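Local coordinates for putative glucosidase lplD, ALPHA-GALACTURONIDASE (Bacillus subtilis, PDB 3FEF), which hydrolyses alpha-1,4-linked galacturonides, probably di-galacturonate in nature, as an NAD- and manganese-dependent alpha-galacturonidase of glycosyl hydrolase family 4, at residues A[9-14]-A[81-86]; A[41-46]-A[63-68]; A[140-145]-A[163-168]; A[128-133]-A[154-159]. All blocks are in the same frame, centred on the assembly; numbering follows the deposited sequence.

Contact 1: A[9-14]-A[81-86]; sequences AYIGGG and ISILPG
The glycine-rich loop of the Rossmann fold begins here: strand 6-11 runs out through Ile-11 into Gly-12, Gly-13 and Gly-14, and the end of the neighbouring parallel strand, 78-81, meets it at Ile-81 and continues as Ser-82 and Ile-83. One backbone hydrogen bond joins the segments, from Ser-82 N to Ile-11 O at 2.9 Å, and it is almost perfectly straight, with 177° at the hydrogen. The same oxygen also receives a CA-H...O contact from Ile-81 CA at 3.5 Å. One residue on, Gly-12 CA approaches Ser-82 O at 3.5 Å, another CA-H...O contact. A CB on Gly-12 would run into that carbonyl, and its positive phi of 103° calls for glycine as well. A type II turn from Tyr-10 to Gly-13 carries the chain away from the sheet, in the loop that by similarity belongs to the NAD site. On the sheet face bearing Ile-11 and Ile-81, Ile-11 and Ile-83 lie side by side, their CG2 methyls 4.0 Å apart; Ile-83 CG2 also rests on Gly-12 CA at 3.6 Å. Tyr-10 works from the other face. Its CG stands opposite the backbone N (chi1 -160°), and the ring reaches across so that OH touches Ser-82 CB at 3.4 Å. Replacing Tyr-10 with alanine would probably leave a gap beside Ser-82 and deprive Trp-18 and Leu-22 of helix 18-28 of an aromatic neighbour. Beyond the pair, Ile-83 N bonds to Thr-146 OG1, and Gly-14 N to Asp-40 OD2.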
loop_
_atom_site.group_PDB
_atom_site.type_symbol
_atom_site.label_atom_id
_atom_site.label_comp_id
_atom_site.label_asym_id
_atom_site.label_seq_id
_atom_site.Cartn_x
_atom_site.Cartn_y
_atom_site.Cartn_z
ATOM N N ALA A 9 -23.822 20.335 -20.300
ATOM C CA ALA A 9 -24.275 21.244 -19.270
ATOM C C ALA A 9 -23.087 22.127 -18.924
ATOM O O ALA A 9 -21.976 21.641 -18.724
ATOM C CB ALA A 9 -24.750 20.488 -18.064
ATOM N N TYR A 10 -23.307 23.431 -18.882
ATOM C CA TYR A 10 -22.224 24.345 -18.566
ATOM C C TYR A 10 -22.524 25.123 -17.296
ATOM O O TYR A 10 -23.383 25.999 -17.306
ATOM C CB TYR A 10 -21.998 25.330 -19.700
ATOM C CG TYR A 10 -20.634 25.932 -19.608
ATOM C CD1 TYR A 10 -19.654 25.589 -20.509
ATOM C CD2 TYR A 10 -20.301 26.781 -18.566
ATOM C CE1 TYR A 10 -18.388 26.108 -20.414
ATOM C CE2 TYR A 10 -19.038 27.307 -18.464
ATOM C CZ TYR A 10 -18.082 26.957 -19.393
ATOM O OH TYR A 10 -16.819 27.465 -19.306
ATOM N N ILE A 11 -21.805 24.809 -16.217
ATOM C CA ILE A 11 -21.954 25.501 -14.945
ATOM C C ILE A 11 -20.939 26.640 -14.831
ATOM O O ILE A 11 -19.723 26.424 -14.808
ATOM C CB ILE A 11 -21.809 24.531 -13.764
ATOM C CG1 ILE A 11 -22.793 23.378 -13.921
ATOM C CG2 ILE A 11 -22.022 25.268 -12.450
ATOM C CD1 ILE A 11 -22.586 22.251 -12.950
ATOM N N GLY A 12 -21.461 27.863 -14.774
ATOM C CA GLY A 12 -20.668 29.069 -14.869
ATOM C C GLY A 12 -20.870 29.589 -16.275
ATOM O O GLY A 12 -20.002 30.291 -16.831
ATOM N N GLY A 13 -22.030 29.249 -16.847
ATOM C CA GLY A 13 -22.358 29.567 -18.245
ATOM C C GLY A 13 -22.422 31.040 -18.639
ATOM O O GLY A 13 -22.688 31.372 -19.805
ATOM N N GLY A 14 -22.179 31.925 -17.677
ATOM C CA GLY A 14 -22.095 33.348 -17.962
ATOM C C GLY A 14 -20.635 33.716 -18.155
ATOM O O GLY A 14 -20.298 34.874 -18.407
ATOM N N ILE A 81 -17.415 22.837 -15.672
ATOM C CA ILE A 81 -17.531 23.751 -14.549
ATOM C C ILE A 81 -16.439 24.800 -14.608
ATOM O O ILE A 81 -15.234 24.488 -14.570
ATOM C CB ILE A 81 -17.418 23.035 -13.186
ATOM C CG1 ILE A 81 -18.332 21.809 -13.153
ATOM C CG2 ILE A 81 -17.729 24.023 -12.047
ATOM C CD1 ILE A 81 -18.075 20.887 -11.941
ATOM N N SER A 82 -16.878 26.045 -14.688
ATOM C CA SER A 82 -15.981 27.163 -14.692
ATOM C C SER A 82 -16.629 28.335 -13.981
ATOM O O SER A 82 -17.200 29.217 -14.624
ATOM C CB SER A 82 -15.690 27.547 -16.133
ATOM O OG SER A 82 -15.194 28.850 -16.174
ATOM N N ILE A 83 -16.574 28.329 -12.656
ATOM C CA ILE A 83 -17.185 29.388 -11.862
ATOM C C ILE A 83 -16.148 30.114 -11.034
ATOM O O ILE A 83 -15.008 29.659 -10.888
ATOM C CB ILE A 83 -18.215 28.843 -10.872
ATOM C CG1 ILE A 83 -17.547 27.857 -9.918
ATOM C CG2 ILE A 83 -19.413 28.212 -11.601
ATOM C CD1 ILE A 83 -18.486 27.315 -8.901
ATOM N N LEU A 84 -16.562 31.248 -10.489
ATOM C CA LEU A 84 -15.755 31.994 -9.541
ATOM C C LEU A 84 -16.362 31.753 -8.167
ATOM O O LEU A 84 -17.539 32.045 -7.949
ATOM C CB LEU A 84 -15.785 33.486 -9.873
ATOM C CG LEU A 84 -15.123 34.384 -8.825
ATOM C CD1 LEU A 84 -13.596 34.199 -8.812
ATOM C CD2 LEU A 84 -15.505 35.848 -9.049
ATOM N N PRO A 85 -15.576 31.166 -7.251
ATOM C CA PRO A 85 -15.988 30.947 -5.861
ATOM C C PRO A 85 -15.949 32.247 -5.066
ATOM O O PRO A 85 -14.913 32.601 -4.509
ATOM C CB PRO A 85 -14.927 29.988 -5.316
ATOM C CG PRO A 85 -14.138 29.508 -6.522
ATOM C CD PRO A 85 -14.270 30.563 -7.558
ATOM N N GLY A 86 -17.069 32.953 -5.018
ATOM C CA GLY A 86 -17.129 34.254 -4.350
ATOM C C GLY A 86 -17.001 35.389 -5.341
ATOM O O GLY A 86 -16.831 35.155 -6.535
#

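Contact 2: A[41-46]-A[63-68]; sequences LDFEAA and YEAVST
The Phe-43 ring presents its edge to the backbone of 63-68: Val-66 O lies near the ring plane, 4.0 Å from CD2, and Ser-67 N sits at the same rim. Ala-65 O comes in obliquely, 3.7 Å from CE2. This is where helix 43-53 covers strand 61-66 in a beta-alpha-beta unit of the Rossmann fold, within the region that by similarity binds NAD. The ring gets there because its CG is anti to the backbone N (chi1 -178°), carrying CE2 and CZ over to the strand, where CZ meets the Ala-65 methyl at 3.8 Å. One turn along, Ala-46 points its own methyl toward the same residue, CB to CB 4.0 Å, so Ala-65 is touched by two successive inward positions of the helix. With an alanine in place of Phe-43, the Ala-65 methyl and the Val-66 carbonyl would probably lose the ring's cover, leaving Ala-46 as the remaining side chain of 41-46 on Ala-65. No hydrogen bond crosses between the segments. Polar partners lie outside them: Ser-67 OG bonds to Lys-71 NZ, and Ala-65 N to Glu-50 OE1 farther along helix 43-53. Asp-42 is the N-cap of that helix, and its OD1 takes the hydrogen of Ala-45 N at 3.2 Å, met from above the carboxylate plane, 66° out of it.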
loop_
_atom_site.group_PDB
_atom_site.type_symbol
_atom_site.label_atom_id
_atom_site.label_comp_id
_atom_site.label_asym_id
_atom_site.label_seq_id
_atom_site.Cartn_x
_atom_site.Cartn_y
_atom_site.Cartn_z
ATOM N N LEU A 41 -25.530 31.613 -11.772
ATOM C CA LEU A 41 -26.267 32.376 -10.768
ATOM C C LEU A 41 -26.702 33.703 -11.379
ATOM O O LEU A 41 -27.801 34.187 -11.117
ATOM C CB LEU A 41 -25.402 32.624 -9.531
ATOM C CG LEU A 41 -24.989 31.375 -8.743
ATOM C CD1 LEU A 41 -24.070 31.742 -7.571
ATOM C CD2 LEU A 41 -26.238 30.621 -8.251
ATOM N N ASP A 42 -25.837 34.280 -12.204
ATOM C CA ASP A 42 -26.150 35.519 -12.897
ATOM C C ASP A 42 -26.740 35.215 -14.279
ATOM O O ASP A 42 -26.003 35.047 -15.262
ATOM C CB ASP A 42 -24.887 36.362 -13.047
ATOM C CG ASP A 42 -25.112 37.596 -13.905
ATOM O OD1 ASP A 42 -26.219 37.746 -14.461
ATOM O OD2 ASP A 42 -24.185 38.411 -14.037
ATOM N N PHE A 43 -28.065 35.132 -14.345
ATOM C CA PHE A 43 -28.738 34.679 -15.556
ATOM C C PHE A 43 -28.511 35.632 -16.714
ATOM O O PHE A 43 -28.516 35.227 -17.879
ATOM C CB PHE A 43 -30.234 34.499 -15.317
ATOM C CG PHE A 43 -30.976 33.985 -16.516
ATOM C CD1 PHE A 43 -31.443 34.860 -17.485
ATOM C CD2 PHE A 43 -31.205 32.627 -16.676
ATOM C CE1 PHE A 43 -32.135 34.386 -18.593
ATOM C CE2 PHE A 43 -31.893 32.151 -17.784
ATOM C CZ PHE A 43 -32.355 33.030 -18.743
ATOM N N GLU A 44 -28.299 36.899 -16.389
ATOM C CA GLU A 44 -28.114 37.910 -17.413
ATOM C C GLU A 44 -26.889 37.589 -18.251
ATOM O O GLU A 44 -26.905 37.732 -19.467
ATOM C CB GLU A 44 -27.950 39.289 -16.779
ATOM C CG GLU A 44 -28.009 40.418 -17.772
ATOM C CD GLU A 44 -27.697 41.765 -17.142
ATOM O OE1 GLU A 44 -27.514 41.833 -15.907
ATOM O OE2 GLU A 44 -27.632 42.761 -17.888
ATOM N N ALA A 45 -25.819 37.158 -17.594
ATOM C CA ALA A 45 -24.603 36.809 -18.326
ATOM C C ALA A 45 -24.825 35.537 -19.149
ATOM O O ALA A 45 -24.378 35.440 -20.290
ATOM C CB ALA A 45 -23.426 36.638 -17.359
ATOM N N ALA A 46 -25.519 34.559 -18.582
ATOM C CA ALA A 46 -25.742 33.319 -19.309
ATOM C C ALA A 46 -26.566 33.617 -20.561
ATOM O O ALA A 46 -26.308 33.068 -21.628
ATOM C CB ALA A 46 -26.443 32.290 -18.423
ATOM N N TYR A 63 -27.540 26.856 -28.140
ATOM C CA TYR A 63 -27.316 27.275 -26.775
ATOM C C TYR A 63 -28.622 27.712 -26.143
ATOM O O TYR A 63 -29.445 28.320 -26.800
ATOM C CB TYR A 63 -26.334 28.437 -26.756
ATOM C CG TYR A 63 -24.944 28.029 -27.158
ATOM C CD1 TYR A 63 -24.590 27.919 -28.506
ATOM C CD2 TYR A 63 -23.986 27.725 -26.195
ATOM C CE1 TYR A 63 -23.316 27.544 -28.872
ATOM C CE2 TYR A 63 -22.706 27.341 -26.560
ATOM C CZ TYR A 63 -22.383 27.253 -27.893
ATOM O OH TYR A 63 -21.115 26.879 -28.245
ATOM N N GLU A 64 -28.800 27.381 -24.869
ATOM C CA GLU A 64 -29.952 27.822 -24.103
ATOM C C GLU A 64 -29.537 28.182 -22.664
ATOM O O GLU A 64 -29.047 27.321 -21.919
ATOM C CB GLU A 64 -31.021 26.717 -24.093
ATOM C CG GLU A 64 -32.401 27.179 -23.624
ATOM C CD GLU A 64 -33.263 26.052 -23.028
ATOM O OE1 GLU A 64 -32.927 24.851 -23.197
ATOM O OE2 GLU A 64 -34.285 26.379 -22.371
ATOM N N ALA A 65 -29.739 29.438 -22.260
ATOM C CA ALA A 65 -29.614 29.814 -20.840
ATOM C C ALA A 65 -30.753 29.219 -20.011
ATOM O O ALA A 65 -31.916 29.432 -20.320
ATOM C CB ALA A 65 -29.604 31.314 -20.690
ATOM N N VAL A 66 -30.421 28.472 -18.964
ATOM C CA VAL A 66 -31.433 27.838 -18.113
ATOM C C VAL A 66 -31.297 28.323 -16.671
ATOM O O VAL A 66 -30.229 28.781 -16.257
ATOM C CB VAL A 66 -31.337 26.292 -18.143
ATOM C CG1 VAL A 66 -31.573 25.759 -19.555
ATOM C CG2 VAL A 66 -29.989 25.841 -17.602
ATOM N N SER A 67 -32.374 28.197 -15.902
ATOM C CA SER A 67 -32.490 28.890 -14.624
ATOM C C SER A 67 -32.053 28.073 -13.424
ATOM O O SER A 67 -31.847 28.632 -12.355
ATOM C CB SER A 67 -33.931 29.343 -14.402
ATOM O OG SER A 67 -34.806 28.237 -14.567
ATOM N N THR A 68 -31.923 26.759 -13.583
ATOM C CA THR A 68 -31.513 25.921 -12.462
ATOM C C THR A 68 -30.533 24.816 -12.868
ATOM O O THR A 68 -30.486 24.429 -14.039
ATOM C CB THR A 68 -32.729 25.268 -11.798
ATOM O OG1 THR A 68 -33.344 24.393 -12.737
ATOM C CG2 THR A 68 -33.741 26.326 -11.334
#

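Contact 3: A[140-145]-A[163-168]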
loop_
_atom_site.group_PDB
_atom_site.type_symbol
_atom_site.label_atom_id
_atom_site.label_comp_id
_atom_site.label_asym_id
_atom_site.label_seq_id
_atom_site.Cartn_x
_atom_site.Cartn_y
_atom_site.Cartn_z
ATOM N N SER A 140 -22.484 11.264 -16.519
ATOM C CA SER A 140 -21.781 12.216 -17.378
ATOM C C SER A 140 -20.301 12.303 -17.013
ATOM O O SER A 140 -19.904 11.975 -15.884
ATOM C CB SER A 140 -22.407 13.595 -17.242
ATOM O OG SER A 140 -22.481 13.953 -15.867
ATOM N N TRP A 141 -19.481 12.742 -17.968
ATOM C CA TRP A 141 -18.121 13.162 -17.648
ATOM C C TRP A 141 -18.121 14.627 -17.248
ATOM O O TRP A 141 -18.799 15.443 -17.863
ATOM C CB TRP A 141 -17.162 12.890 -18.815
ATOM C CG TRP A 141 -16.752 11.485 -18.814
ATOM C CD1 TRP A 141 -17.348 10.427 -19.501
ATOM C CD2 TRP A 141 -15.692 10.922 -18.046
ATOM N NE1 TRP A 141 -16.693 9.263 -19.194
ATOM C CE2 TRP A 141 -15.673 9.537 -18.310
ATOM C CE3 TRP A 141 -14.739 11.462 -17.169
ATOM C CZ2 TRP A 141 -14.734 8.682 -17.727
ATOM C CZ3 TRP A 141 -13.826 10.613 -16.582
ATOM C CH2 TRP A 141 -13.829 9.235 -16.866
ATOM N N VAL A 142 -17.366 14.945 -16.202
ATOM C CA VAL A 142 -17.313 16.292 -15.623
ATOM C C VAL A 142 -15.923 16.872 -15.878
ATOM O O VAL A 142 -14.926 16.257 -15.530
ATOM C CB VAL A 142 -17.539 16.222 -14.089
ATOM C CG1 VAL A 142 -17.598 17.611 -13.487
ATOM C CG2 VAL A 142 -18.820 15.454 -13.777
ATOM N N ILE A 143 -15.842 18.025 -16.527
ATOM C CA ILE A 143 -14.556 18.679 -16.678
ATOM C C ILE A 143 -14.521 19.951 -15.857
ATOM O O ILE A 143 -15.218 20.893 -16.154
ATOM C CB ILE A 143 -14.238 19.011 -18.158
ATOM C CG1 ILE A 143 -14.461 17.782 -19.046
ATOM C CG2 ILE A 143 -12.799 19.561 -18.284
ATOM C CD1 ILE A 143 -14.231 18.078 -20.533
ATOM N N ASN A 144 -13.693 19.978 -14.821
ATOM C CA ASN A 144 -13.569 21.167 -13.992
ATOM C C ASN A 144 -12.419 22.078 -14.425
ATOM O O ASN A 144 -11.289 21.635 -14.630
ATOM C CB ASN A 144 -13.406 20.766 -12.517
ATOM C CG ASN A 144 -13.261 21.967 -11.601
ATOM O OD1 ASN A 144 -13.972 22.961 -11.742
ATOM N ND2 ASN A 144 -12.333 21.886 -10.661
ATOM N N TYR A 145 -12.717 23.366 -14.534
ATOM C CA TYR A 145 -11.758 24.378 -14.899
ATOM C C TYR A 145 -11.521 25.350 -13.748
ATOM O O TYR A 145 -10.650 26.218 -13.839
ATOM C CB TYR A 145 -12.284 25.193 -16.080
ATOM C CG TYR A 145 -12.202 24.495 -17.399
ATOM C CD1 TYR A 145 -10.968 24.268 -18.007
ATOM C CD2 TYR A 145 -13.347 24.079 -18.054
ATOM C CE1 TYR A 145 -10.877 23.633 -19.224
ATOM C CE2 TYR A 145 -13.274 23.443 -19.276
ATOM C CZ TYR A 145 -12.029 23.214 -19.851
ATOM O OH TYR A 145 -11.944 22.598 -21.069
ATOM N N ILE A 163 -18.302 9.695 -9.060
ATOM C CA ILE A 163 -18.331 10.690 -10.103
ATOM C C ILE A 163 -17.222 10.426 -11.146
ATOM O O ILE A 163 -16.157 9.910 -10.822
ATOM C CB ILE A 163 -18.159 12.090 -9.508
ATOM C CG1 ILE A 163 -18.652 13.154 -10.493
ATOM C CG2 ILE A 163 -16.709 12.318 -9.103
ATOM C CD1 ILE A 163 -18.584 14.585 -9.947
ATOM N N LYS A 164 -17.479 10.808 -12.388
ATOM C CA LYS A 164 -16.484 10.748 -13.448
ATOM C C LYS A 164 -15.988 12.145 -13.779
ATOM O O LYS A 164 -16.528 12.804 -14.662
ATOM C CB LYS A 164 -17.089 10.096 -14.677
ATOM C CG LYS A 164 -17.378 8.636 -14.455
ATOM C CD LYS A 164 -18.659 8.216 -15.195
ATOM C CE LYS A 164 -18.359 7.733 -16.584
ATOM N NZ LYS A 164 -19.595 7.839 -17.373
ATOM N N ALA A 165 -14.958 12.590 -13.064
ATOM C CA ALA A 165 -14.496 13.961 -13.166
ATOM C C ALA A 165 -12.999 14.118 -13.395
ATOM O O ALA A 165 -12.169 13.436 -12.768
ATOM C CB ALA A 165 -14.899 14.755 -11.900
ATOM N N ILE A 166 -12.662 15.073 -14.257
ATOM C CA ILE A 166 -11.280 15.516 -14.373
ATOM C C ILE A 166 -11.208 17.025 -14.218
ATOM O O ILE A 166 -12.191 17.729 -14.432
ATOM C CB ILE A 166 -10.697 15.140 -15.707
ATOM C CG1 ILE A 166 -11.355 15.965 -16.821
ATOM C CG2 ILE A 166 -10.929 13.641 -15.976
ATOM C CD1 ILE A 166 -10.942 15.507 -18.217
ATOM N N GLY A 167 -10.037 17.509 -13.831
ATOM C CA GLY A 167 -9.744 18.923 -13.855
ATOM C C GLY A 167 -8.783 19.213 -14.998
ATOM O O GLY A 167 -7.830 18.435 -15.236
ATOM N N CYS A 168 -9.029 20.331 -15.697
ATOM C CA CYS A 168 -8.198 20.768 -16.826
ATOM C C CYS A 168 -7.564 22.131 -16.626
ATOM O O CYS A 168 -8.189 23.064 -16.136
ATOM C CB CYS A 168 -9.011 20.820 -18.125
ATOM S SG CYS A 168 -9.280 19.200 -18.782
HETATM O O HOH W 1 -20.197 11.496 -13.259
HETATM O O HOH W 2 -8.211 25.564 -15.265
#
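Val-142 and Asn-144 carry the backbone pairing of two parallel strands, each giving its N-H to the strand 164-167 side and taking one back. Val-142 N bonds to Lys-164 O at 2.8 Å and Val-142 O receives Ile-166 N; Asn-144 N reaches Ile-166 O at 2.7 Å, and Asn-144 O receives Cys-168 N. Water extends the series at both ends, one molecule joining Ser-140 O to Lys-164 N, the other donating to Tyr-145 O and Cys-168 O.

The aromatic contacts come next. Lys-164 CB sits over one face of Trp-141, 3.6 Å from the centroid of the six-membered ring and 9° off its normal, a CH-pi contact. The lysine chain then bends at chi2 and chi3, which brings CE to 3.5 Å from Trp-141 NE1. Lys-164 NZ bonds to Glu-139 O, and Asn-371 OD1 accepts from both Lys-164 NZ and Trp-141 NE1. At the far end, Tyr-145 CE1 meets Cys-168 CB at 3.6 Å.

Apolar packing follows the two faces: Val-142 CB against Ala-165 CB at 3.7 Å on one, Ile-143 CG2 against Cys-168 SG at 3.6 Å on the other.

Within the Rossmann sheet, strand 141-144 lies between 78-81 and the outermost 164-167. Helix 149-159 covers the Val-142 and Ala-165 face, while helix 328-335 packs on Ile-143 and Ile-166, and Tyr-145 stacks on Trp-18.

Contact 4: A[128-133]-A[154-159]; sequences EIARAI and RVLYKV
Ala-130 and Leu-156 make the closest backbone approach of two helices that flank the Rossmann sheet, CA to CA 5.2 Å. The axes of the two segments come within 8.6 Å and cross at -51°, and the small alanine lets them draw near.

Apolar packing carries most of the contact. Ala-130 CB touches the Leu-156 CD2 methyl at 3.7 Å and the methine Val-159 CB at 3.9 Å, so one methyl fits between two side chains a turn apart on helix 149-159. Leu-156 CG is anti to its carbonyl carbon (chi1 -66°), and from there CD2 also reaches the CG2 of Ile-129 at 4.4 Å.

The second kind is aliphatic contact from a charged side chain. Arg-131 lays its CG against Val-159 CG1 at 3.7 Å, and a bend at chi3 brings NH1 back to 4.1 Å from the same methyl, which approaches the guanidinium obliquely.

Charged groups of 154-159 find partners on another helix, 383-405: Arg-154 NH2 pairs with Glu-397 and Lys-158 NZ with Asp-401. With no hydrogen bond or salt bridge between the two segments, the fit between them rests on apolar shape, Ala-130 being the small group at the closest approach and Arg-131, an exposed residue, adding its CG at the margin.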
loop_
_atom_site.group_PDB
_atom_site.type_symbol
_atom_site.label_atom_id
_atom_site.label_comp_id
_atom_site.label_asym_id
_atom_site.label_seq_id
_atom_site.Cartn_x
_atom_site.Cartn_y
_atom_site.Cartn_z
ATOM N N GLU A 128 -22.329 20.908 -3.396
ATOM C CA GLU A 128 -23.664 21.072 -3.972
ATOM C C GLU A 128 -23.702 20.665 -5.453
ATOM O O GLU A 128 -24.635 20.013 -5.908
ATOM C CB GLU A 128 -24.176 22.521 -3.804
ATOM C CG GLU A 128 -25.546 22.741 -4.478
ATOM C CD GLU A 128 -26.223 24.068 -4.130
ATOM O OE1 GLU A 128 -25.537 25.116 -4.010
ATOM O OE2 GLU A 128 -27.473 24.067 -3.995
ATOM N N ILE A 129 -22.686 21.056 -6.208
ATOM C CA ILE A 129 -22.579 20.628 -7.599
ATOM C C ILE A 129 -22.456 19.107 -7.679
ATOM O O ILE A 129 -23.144 18.450 -8.461
ATOM C CB ILE A 129 -21.401 21.316 -8.293
ATOM C CG1 ILE A 129 -21.749 22.790 -8.559
ATOM C CG2 ILE A 129 -21.068 20.600 -9.578
ATOM C CD1 ILE A 129 -20.519 23.668 -8.944
ATOM N N ALA A 130 -21.610 18.533 -6.834
ATOM C CA ALA A 130 -21.435 17.078 -6.856
ATOM C C ALA A 130 -22.723 16.311 -6.541
ATOM O O ALA A 130 -22.958 15.229 -7.098
ATOM C CB ALA A 130 -20.292 16.638 -5.901
ATOM N N ARG A 131 -23.544 16.847 -5.634
ATOM C CA ARG A 131 -24.782 16.168 -5.264
ATOM C C ARG A 131 -25.780 16.275 -6.404
ATOM O O ARG A 131 -26.559 15.355 -6.641
ATOM C CB ARG A 131 -25.358 16.714 -3.945
ATOM C CG ARG A 131 -24.602 16.226 -2.698
ATOM C CD ARG A 131 -25.328 16.584 -1.395
ATOM N NE ARG A 131 -25.247 18.017 -1.170
ATOM C CZ ARG A 131 -24.309 18.616 -0.434
ATOM N NH1 ARG A 131 -23.370 17.893 0.177
ATOM N NH2 ARG A 131 -24.322 19.938 -0.310
ATOM N N ALA A 132 -25.722 17.385 -7.137
ATOM C CA ALA A 132 -26.624 17.598 -8.278
ATOM C C ALA A 132 -26.267 16.694 -9.448
ATOM O O ALA A 132 -27.135 16.069 -10.063
ATOM C CB ALA A 132 -26.592 19.068 -8.711
ATOM N N ILE A 133 -24.979 16.637 -9.768
ATOM C CA ILE A 133 -24.490 15.695 -10.769
ATOM C C ILE A 133 -24.865 14.272 -10.377
ATOM O O ILE A 133 -25.344 13.499 -11.201
ATOM C CB ILE A 133 -22.971 15.820 -10.919
ATOM C CG1 ILE A 133 -22.634 17.186 -11.506
ATOM C CG2 ILE A 133 -22.413 14.684 -11.773
ATOM C CD1 ILE A 133 -21.189 17.545 -11.387
ATOM N N ARG A 154 -11.202 17.570 -5.699
ATOM C CA ARG A 154 -11.188 16.560 -4.659
ATOM C C ARG A 154 -12.534 16.480 -3.964
ATOM O O ARG A 154 -12.942 15.409 -3.537
ATOM C CB ARG A 154 -10.113 16.857 -3.625
ATOM C CG ARG A 154 -10.069 15.819 -2.534
ATOM C CD ARG A 154 -9.494 14.462 -2.998
ATOM N NE ARG A 154 -9.136 13.725 -1.789
ATOM C CZ ARG A 154 -9.788 12.665 -1.332
ATOM N NH1 ARG A 154 -10.794 12.144 -2.015
ATOM N NH2 ARG A 154 -9.414 12.113 -0.201
ATOM N N VAL A 155 -13.219 17.617 -3.862
ATOM C CA VAL A 155 -14.516 17.688 -3.189
ATOM C C VAL A 155 -15.527 16.923 -4.013
ATOM O O VAL A 155 -16.353 16.201 -3.467
ATOM C CB VAL A 155 -14.971 19.164 -2.955
ATOM C CG1 VAL A 155 -16.464 19.242 -2.530
ATOM C CG2 VAL A 155 -14.066 19.844 -1.920
ATOM N N LEU A 156 -15.461 17.068 -5.338
ATOM C CA LEU A 156 -16.335 16.275 -6.197
ATOM C C LEU A 156 -16.287 14.775 -5.815
ATOM O O LEU A 156 -17.327 14.130 -5.638
ATOM C CB LEU A 156 -15.979 16.488 -7.679
ATOM C CG LEU A 156 -16.240 17.896 -8.211
ATOM C CD1 LEU A 156 -15.915 18.054 -9.707
ATOM C CD2 LEU A 156 -17.709 18.289 -7.912
ATOM N N TYR A 157 -15.081 14.215 -5.705
ATOM C CA TYR A 157 -14.949 12.791 -5.428
ATOM C C TYR A 157 -15.348 12.428 -4.000
ATOM O O TYR A 157 -15.854 11.335 -3.760
ATOM C CB TYR A 157 -13.519 12.287 -5.719
ATOM C CG TYR A 157 -13.276 12.037 -7.190
ATOM C CD1 TYR A 157 -12.790 13.047 -8.010
ATOM C CD2 TYR A 157 -13.567 10.808 -7.762
ATOM C CE1 TYR A 157 -12.578 12.840 -9.363
ATOM C CE2 TYR A 157 -13.352 10.583 -9.136
ATOM C CZ TYR A 157 -12.859 11.612 -9.917
ATOM O OH TYR A 157 -12.646 11.427 -11.268
ATOM N N LYS A 158 -15.102 13.331 -3.059
ATOM C CA LYS A 158 -15.424 13.064 -1.668
ATOM C C LYS A 158 -16.931 13.020 -1.487
ATOM O O LYS A 158 -17.461 12.227 -0.701
ATOM C CB LYS A 158 -14.815 14.119 -0.740
ATOM C CG LYS A 158 -13.296 14.033 -0.595
ATOM C CD LYS A 158 -12.727 15.223 0.203
ATOM C CE LYS A 158 -12.950 15.064 1.701
ATOM N NZ LYS A 158 -11.993 14.068 2.307
ATOM N N VAL A 159 -17.628 13.858 -2.224
ATOM C CA VAL A 159 -19.064 13.957 -2.043
ATOM C C VAL A 159 -19.808 12.968 -2.941
ATOM O O VAL A 159 -20.871 12.464 -2.576
ATOM C CB VAL A 159 -19.550 15.393 -2.291
ATOM C CG1 VAL A 159 -21.064 15.480 -2.135
ATOM C CG2 VAL A 159 -18.838 16.342 -1.334
#

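Overall arrangement
From the N terminus, strand 6-11 enters contact 1, which closes the loop 9-86 by pairing with the end of strand 78-81. Contact 2 closes a shorter loop within it, 41-68, seating helix 43-53 on edge strand 61-66; the two meet where Gly-14 CA packs on Ala-45 CB. Contacts 3 and 4 follow and cross along the chain, 128-133 preceding 140-145 and 154-159 preceding 163-168. Ile-81 bonds through its backbone to Ile-143 and Tyr-145, continuing the sheet from contact 1 into contact 3. Contact 4 lays helices 112-136 and 149-159 on this sheet, Ile-129 packing on Ile-11 and Ile-81, and Tyr-157 OH reaching Ala-165 O.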